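Local coordinates for tungstate ABC transporter, periplasmic tungstate-binding protein (Geobacter sulfurreducens, PDB 3LR1) that probably binds tungstate in the periplasm and delivers it to an ABC transporter for uptake, at residues F59-K64 with F196-I201. Sequence-based numbering, arbitrary orientation.
Sequences FVHARK and FNPYGI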
loop_
_atom_site.group_PDB
_atom_site.type_symbol
_atom_site.label_atom_id
_atom_site.label_comp_id
_atom_site.label_asym_id
_atom_site.label_seq_id
_atom_site.Cartn_x
_atom_site.Cartn_y
_atom_site.Cartn_z
ATOM N N PHE A 59 9.236 -1.488 4.034
ATOM C CA PHE A 59 8.270 -0.362 3.979
ATOM C C PHE A 59 6.938 -0.875 3.412
ATOM O O PHE A 59 6.806 -1.119 2.195
ATOM C CB PHE A 59 8.842 0.767 3.132
ATOM C CG PHE A 59 7.927 1.953 2.954
ATOM C CD1 PHE A 59 7.433 2.628 4.008
ATOM C CD2 PHE A 59 7.597 2.376 1.719
ATOM C CE1 PHE A 59 6.649 3.783 3.851
ATOM C CE2 PHE A 59 6.802 3.533 1.533
ATOM C CZ PHE A 59 6.331 4.205 2.621
ATOM N N VAL A 60 5.968 -1.050 4.280
ATOM C CA VAL A 60 4.727 -1.718 3.897
ATOM C C VAL A 60 3.557 -1.102 4.622
ATOM O O VAL A 60 3.723 -0.406 5.605
ATOM C CB VAL A 60 4.736 -3.228 4.202
ATOM C CG1 VAL A 60 5.786 -3.989 3.300
ATOM C CG2 VAL A 60 4.952 -3.493 5.679
ATOM N N HIS A 61 2.372 -1.374 4.153
ATOM C CA HIS A 61 1.156 -0.932 4.841
ATOM C C HIS A 61 0.444 -2.241 5.163
ATOM O O HIS A 61 -0.274 -2.768 4.352
ATOM C CB HIS A 61 0.250 0.021 3.959
ATOM C CG HIS A 61 -1.029 0.390 4.644
ATOM N ND1 HIS A 61 -1.071 0.779 5.972
ATOM C CD2 HIS A 61 -2.320 0.321 4.242
ATOM C CE1 HIS A 61 -2.331 0.956 6.343
ATOM N NE2 HIS A 61 -3.105 0.683 5.317
ATOM N N ALA A 62 0.620 -2.760 6.373
ATOM C CA ALA A 62 0.013 -4.065 6.768
ATOM C C ALA A 62 0.235 -4.205 8.255
ATOM O O ALA A 62 1.204 -4.847 8.745
ATOM C CB ALA A 62 0.662 -5.203 6.037
ATOM N N ARG A 63 -0.601 -3.519 8.976
ATOM C CA ARG A 63 -0.329 -3.264 10.392
ATOM C C ARG A 63 -0.112 -4.547 11.234
ATOM O O ARG A 63 0.872 -4.669 11.986
ATOM C CB ARG A 63 -1.463 -2.413 11.004
ATOM C CG ARG A 63 -1.237 -2.064 12.501
ATOM C CD ARG A 63 0.241 -1.596 12.758
ATOM N NE ARG A 63 0.338 -0.258 13.336
ATOM C CZ ARG A 63 0.152 0.864 12.642
ATOM N NH1 ARG A 63 -0.151 0.789 11.341
ATOM N NH2 ARG A 63 0.263 2.061 13.222
ATOM N N LYS A 64 -0.977 -5.531 11.078
ATOM C CA LYS A 64 -0.823 -6.741 11.887
ATOM C C LYS A 64 0.481 -7.442 11.587
ATOM O O LYS A 64 1.125 -8.026 12.455
ATOM C CB LYS A 64 -1.957 -7.741 11.709
ATOM C CG LYS A 64 -3.300 -7.141 11.578
ATOM C CD LYS A 64 -4.424 -8.222 11.462
ATOM C CE LYS A 64 -5.810 -7.615 11.845
ATOM N NZ LYS A 64 -6.617 -7.074 10.714
ATOM N N PHE A 196 -4.883 9.829 6.345
ATOM C CA PHE A 196 -3.838 8.958 5.697
ATOM C C PHE A 196 -3.498 7.596 6.403
ATOM O O PHE A 196 -3.866 7.304 7.548
ATOM C CB PHE A 196 -2.564 9.770 5.274
ATOM C CG PHE A 196 -2.896 11.040 4.488
ATOM C CD1 PHE A 196 -2.719 12.297 5.047
ATOM C CD2 PHE A 196 -3.492 10.952 3.228
ATOM C CE1 PHE A 196 -3.096 13.451 4.330
ATOM C CE2 PHE A 196 -3.870 12.057 2.510
ATOM C CZ PHE A 196 -3.685 13.320 3.047
ATOM N N ASN A 197 -2.855 6.733 5.631
ATOM C CA ASN A 197 -2.648 5.350 6.001
ATOM C C ASN A 197 -1.325 5.261 6.654
ATOM O O ASN A 197 -0.345 5.899 6.213
ATOM C CB ASN A 197 -2.728 4.406 4.789
ATOM C CG ASN A 197 -4.156 4.394 4.148
ATOM O OD1 ASN A 197 -5.146 4.766 4.813
ATOM N ND2 ASN A 197 -4.249 4.023 2.842
ATOM N N PRO A 198 -1.272 4.461 7.695
ATOM C CA PRO A 198 -0.059 4.373 8.424
ATOM C C PRO A 198 0.860 3.387 7.820
ATOM O O PRO A 198 0.892 2.205 8.276
ATOM C CB PRO A 198 -0.534 3.825 9.786
ATOM C CG PRO A 198 -1.713 2.864 9.361
ATOM C CD PRO A 198 -2.403 3.762 8.355
ATOM N N TYR A 199 1.629 3.791 6.819
ATOM C CA TYR A 199 2.615 2.866 6.349
ATOM C C TYR A 199 3.519 2.710 7.497
ATOM O O TYR A 199 3.668 3.649 8.267
ATOM C CB TYR A 199 3.412 3.355 5.139
ATOM C CG TYR A 199 2.616 3.258 3.880
ATOM C CD1 TYR A 199 2.933 2.329 2.882
ATOM C CD2 TYR A 199 1.530 4.073 3.689
ATOM C CE1 TYR A 199 2.174 2.246 1.730
ATOM C CE2 TYR A 199 0.778 4.003 2.549
ATOM C CZ TYR A 199 1.112 3.093 1.569
ATOM O OH TYR A 199 0.365 3.019 0.454
ATOM N N GLY A 200 4.140 1.551 7.607
ATOM C CA GLY A 200 5.275 1.367 8.496
ATOM C C GLY A 200 6.615 1.191 7.769
ATOM O O GLY A 200 6.707 0.482 6.779
ATOM N N ILE A 201 7.632 1.891 8.249
ATOM C CA ILE A 201 8.990 1.785 7.769
ATOM C C ILE A 201 9.817 1.268 8.953
ATOM O O ILE A 201 9.668 1.770 10.068
ATOM C CB ILE A 201 9.524 3.121 7.135
ATOM C CG1 ILE A 201 10.806 2.813 6.352
ATOM C CG2 ILE A 201 9.718 4.261 8.187
ATOM C CD1 ILE A 201 11.268 3.959 5.403
#
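Gly200 O takes two donors from the neighbouring strand: a hydrogen bond from Val60 N (3.0 Å) and a CA-H...O contact from Phe59. The return bond from Gly200 N to Val60 O is 2.8 Å long, so Val60 and Gly200 form a hydrogen-bonded antiparallel pair, joining strand 57-60 to strand 197-204 in the mixed sheet of a periplasmic-binding-protein fold. At the neighbouring position, Phe59 and Ile201 form a non-hydrogen-bonded pair, with Phe59 CD1 against Ile201 CB. With CG anti to the backbone N (chi1 178°), the Phe59 ring slants across to Tyr199. There Phe59 CE1 meets Tyr199 CB at 3.5 Å. The two ring planes lie 29° apart but are slid so far that they hardly overlap. Tyr199 takes His61 CB over one face, a CH-pi contact 3.7 Å from the ring centroid, and its OH is hydrogen-bonded to Asn84. Past the strand end, the His61 ring receives Asn197 CB over a face, while Pro198 O sits at its edge, weakly bonded to ND1 at 3.3 Å. With an alanine here in place of His61, Pro198 O is likely to lose its weak ND1 donor and Asn197 CB the ring face it packs on. The His61 side chain lies about 5 Å from a bound tungsten ion, consistent with this corner lining the tungstate site. Arg63, at the start of helix 63-71, bends at chi2 and chi3 to bring its guanidinium edge-on to the ring of Pro198, the centre of an inverse gamma turn; NH2 is salt-bridged to Asp80, and NH1 rests 3.3 Å from Pro198 CG.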